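Local coordinates for protein bifunctional endo-1,4-beta-xylanase A (Neocallimastix patriciarum, PDB 2VG9) that probably hydrolyses internal beta-1,4-xylosidic linkages of xylan, as an endo-xylanase of glycoside hydrolase family 11 with a beta jelly-roll fold, at residues A[70-75]-A[173-178]. Sequence-based numbering, arbitrary orientation.
Sequences YDYIGL and TVSDHF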
loop_
_atom_site.group_PDB
_atom_site.type_symbol
_atom_site.label_atom_id
_atom_site.label_comp_id
_atom_site.label_asym_id
_atom_site.label_seq_id
_atom_site.Cartn_x
_atom_site.Cartn_y
_atom_site.Cartn_z
ATOM N N TYR A 70 -10.644 -15.389 -3.722
ATOM C CA TYR A 70 -11.744 -14.447 -3.448
ATOM C C TYR A 70 -12.367 -14.018 -4.785
ATOM O O TYR A 70 -11.654 -13.524 -5.691
ATOM C CB TYR A 70 -11.213 -13.254 -2.673
ATOM C CG TYR A 70 -10.683 -13.614 -1.317
ATOM C CD1 TYR A 70 -11.524 -13.601 -0.191
ATOM C CD2 TYR A 70 -9.337 -13.961 -1.141
ATOM C CE1 TYR A 70 -11.027 -13.924 1.087
ATOM C CE2 TYR A 70 -8.843 -14.305 0.121
ATOM C CZ TYR A 70 -9.691 -14.280 1.219
ATOM O OH TYR A 70 -9.191 -14.608 2.438
ATOM N N ASP A 71 -13.680 -14.212 -4.913
ATOM C CA ASP A 71 -14.391 -13.950 -6.174
ATOM C C ASP A 71 -14.313 -12.496 -6.585
ATOM O O ASP A 71 -14.076 -12.190 -7.757
ATOM C CB ASP A 71 -15.853 -14.387 -6.085
ATOM C CG ASP A 71 -16.027 -15.904 -6.263
ATOM O OD1 ASP A 71 -15.132 -16.571 -6.839
ATOM O OD2 ASP A 71 -17.068 -16.423 -5.820
ATOM N N TYR A 72 -14.497 -11.604 -5.608
ATOM C CA TYR A 72 -14.489 -10.175 -5.862
ATOM C C TYR A 72 -13.906 -9.455 -4.651
ATOM O O TYR A 72 -14.268 -9.757 -3.516
ATOM C CB TYR A 72 -15.914 -9.661 -6.169
ATOM C CG TYR A 72 -15.924 -8.257 -6.701
ATOM C CD1 TYR A 72 -15.903 -8.022 -8.074
ATOM C CD2 TYR A 72 -15.937 -7.156 -5.829
ATOM C CE1 TYR A 72 -15.901 -6.725 -8.580
ATOM C CE2 TYR A 72 -15.948 -5.832 -6.326
ATOM C CZ TYR A 72 -15.920 -5.631 -7.704
ATOM O OH TYR A 72 -15.895 -4.346 -8.231
ATOM N N ILE A 73 -12.976 -8.528 -4.891
ATOM C CA ILE A 73 -12.469 -7.663 -3.815
ATOM C C ILE A 73 -12.563 -6.244 -4.363
ATOM O O ILE A 73 -11.975 -5.937 -5.396
ATOM C CB ILE A 73 -11.019 -8.008 -3.361
ATOM C CG1 ILE A 73 -10.888 -9.480 -2.920
ATOM C CG2 ILE A 73 -10.536 -7.006 -2.220
ATOM C CD1 ILE A 73 -9.391 -9.914 -2.652
ATOM N N GLY A 74 -13.358 -5.407 -3.698
ATOM C CA GLY A 74 -13.498 -4.003 -4.100
ATOM C C GLY A 74 -12.848 -3.055 -3.097
ATOM O O GLY A 74 -12.836 -3.329 -1.878
ATOM N N LEU A 75 -12.299 -1.950 -3.599
ATOM C CA LEU A 75 -11.830 -0.863 -2.727
ATOM C C LEU A 75 -12.288 0.450 -3.342
ATOM O O LEU A 75 -11.992 0.724 -4.513
ATOM C CB LEU A 75 -10.293 -0.884 -2.505
ATOM C CG LEU A 75 -9.655 0.169 -1.536
ATOM C CD1 LEU A 75 -8.382 -0.363 -0.880
ATOM C CD2 LEU A 75 -9.307 1.485 -2.252
ATOM N N THR A 173 -11.123 -2.444 -8.537
ATOM C CA THR A 173 -11.372 -3.874 -8.481
ATOM C C THR A 173 -10.055 -4.586 -8.195
ATOM O O THR A 173 -9.371 -5.096 -9.103
ATOM C CB THR A 173 -12.049 -4.406 -9.761
ATOM O OG1 THR A 173 -13.075 -3.483 -10.166
ATOM C CG2 THR A 173 -12.620 -5.839 -9.527
ATOM N N VAL A 174 -9.718 -4.614 -6.908
ATOM C CA VAL A 174 -8.480 -5.189 -6.414
ATOM C C VAL A 174 -8.303 -6.633 -6.953
ATOM O O VAL A 174 -7.205 -7.016 -7.382
ATOM C CB VAL A 174 -8.454 -5.158 -4.855
ATOM C CG1 VAL A 174 -7.258 -5.915 -4.305
ATOM C CG2 VAL A 174 -8.442 -3.672 -4.335
ATOM N N SER A 175 -9.387 -7.413 -6.983
ATOM C CA SER A 175 -9.309 -8.797 -7.479
ATOM C C SER A 175 -8.901 -8.895 -8.962
ATOM O O SER A 175 -8.352 -9.914 -9.371
ATOM C CB SER A 175 -10.653 -9.532 -7.237
ATOM O OG SER A 175 -11.777 -8.721 -7.586
ATOM N N ASP A 176 -9.179 -7.856 -9.762
ATOM C CA ASP A 176 -8.790 -7.804 -11.192
ATOM C C ASP A 176 -7.256 -7.605 -11.369
ATOM O O ASP A 176 -6.659 -8.166 -12.277
ATOM C CB ASP A 176 -9.549 -6.692 -11.937
ATOM C CG ASP A 176 -10.921 -7.117 -12.413
ATOM O OD1 ASP A 176 -11.342 -8.260 -12.094
ATOM O OD2 ASP A 176 -11.576 -6.284 -13.099
ATOM N N HIS A 177 -6.638 -6.806 -10.489
ATOM C CA HIS A 177 -5.185 -6.669 -10.415
ATOM C C HIS A 177 -4.570 -8.003 -10.054
ATOM O O HIS A 177 -3.622 -8.429 -10.708
ATOM C CB HIS A 177 -4.778 -5.583 -9.416
ATOM C CG HIS A 177 -5.084 -4.194 -9.899
ATOM N ND1 HIS A 177 -6.308 -3.582 -9.699
ATOM C CD2 HIS A 177 -4.347 -3.324 -10.623
ATOM C CE1 HIS A 177 -6.297 -2.381 -10.255
ATOM N NE2 HIS A 177 -5.125 -2.208 -10.828
ATOM N N PHE A 178 -5.124 -8.691 -9.049
ATOM C CA PHE A 178 -4.575 -10.030 -8.687
ATOM C C PHE A 178 -4.641 -10.980 -9.891
ATOM O O PHE A 178 -3.687 -11.736 -10.136
ATOM C CB PHE A 178 -5.293 -10.666 -7.478
ATOM C CG PHE A 178 -5.221 -9.856 -6.187
ATOM C CD1 PHE A 178 -4.325 -8.784 -6.050
ATOM C CD2 PHE A 178 -6.032 -10.204 -5.092
ATOM C CE1 PHE A 178 -4.261 -8.036 -4.839
ATOM C CE2 PHE A 178 -5.970 -9.487 -3.893
ATOM C CZ PHE A 178 -5.064 -8.422 -3.760
HETATM O O HOH W 1 -16.100 -4.057 -10.799
#
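Where edge strand 169-173 of the jelly roll gives way to helix 174-182, the first turn of that helix lies against the start of strand 73-86, and I73 is gripped through both of its backbone polar atoms. I73 N donates to S175 OG at 3.0 Å in a nearly straight bond (164°). S175 places OG between its own N and carbonyl carbon (chi1 44°), which brings the hydroxyl within bonding distance of I73 N and over one face of the Y72 ring. In return S175 N reaches I73 O in a weak bond of 3.4 Å. Next to this polar pair I73 packs on the helix: CG2 rests on V174 CB at 3.8 Å, while CD1 meets F178 CE2 at 3.7 Å, the I73 and F178 side chains crossing at about a right angle. L75 extends the apolar patch, its CB lying 3.8 Å from V174 CG2; L191 of strand 190-200 touches both I73 and F178, so the patch also meets the second sheet. On the other side of strand 73-75, the Y72 ring crosses T173, with CE1 3.5 Å from T173 CG2. A water at the ring edge, 2.6 Å from Y72 OH, donates to T173 OG1, which also hydrogen-bonds D133. Strand 73-75 and helix 174-178 run at 123°, their axes 7.1 Å apart, a junction characteristic of the single helix packed against the beta-sandwich in family 11 xylanases.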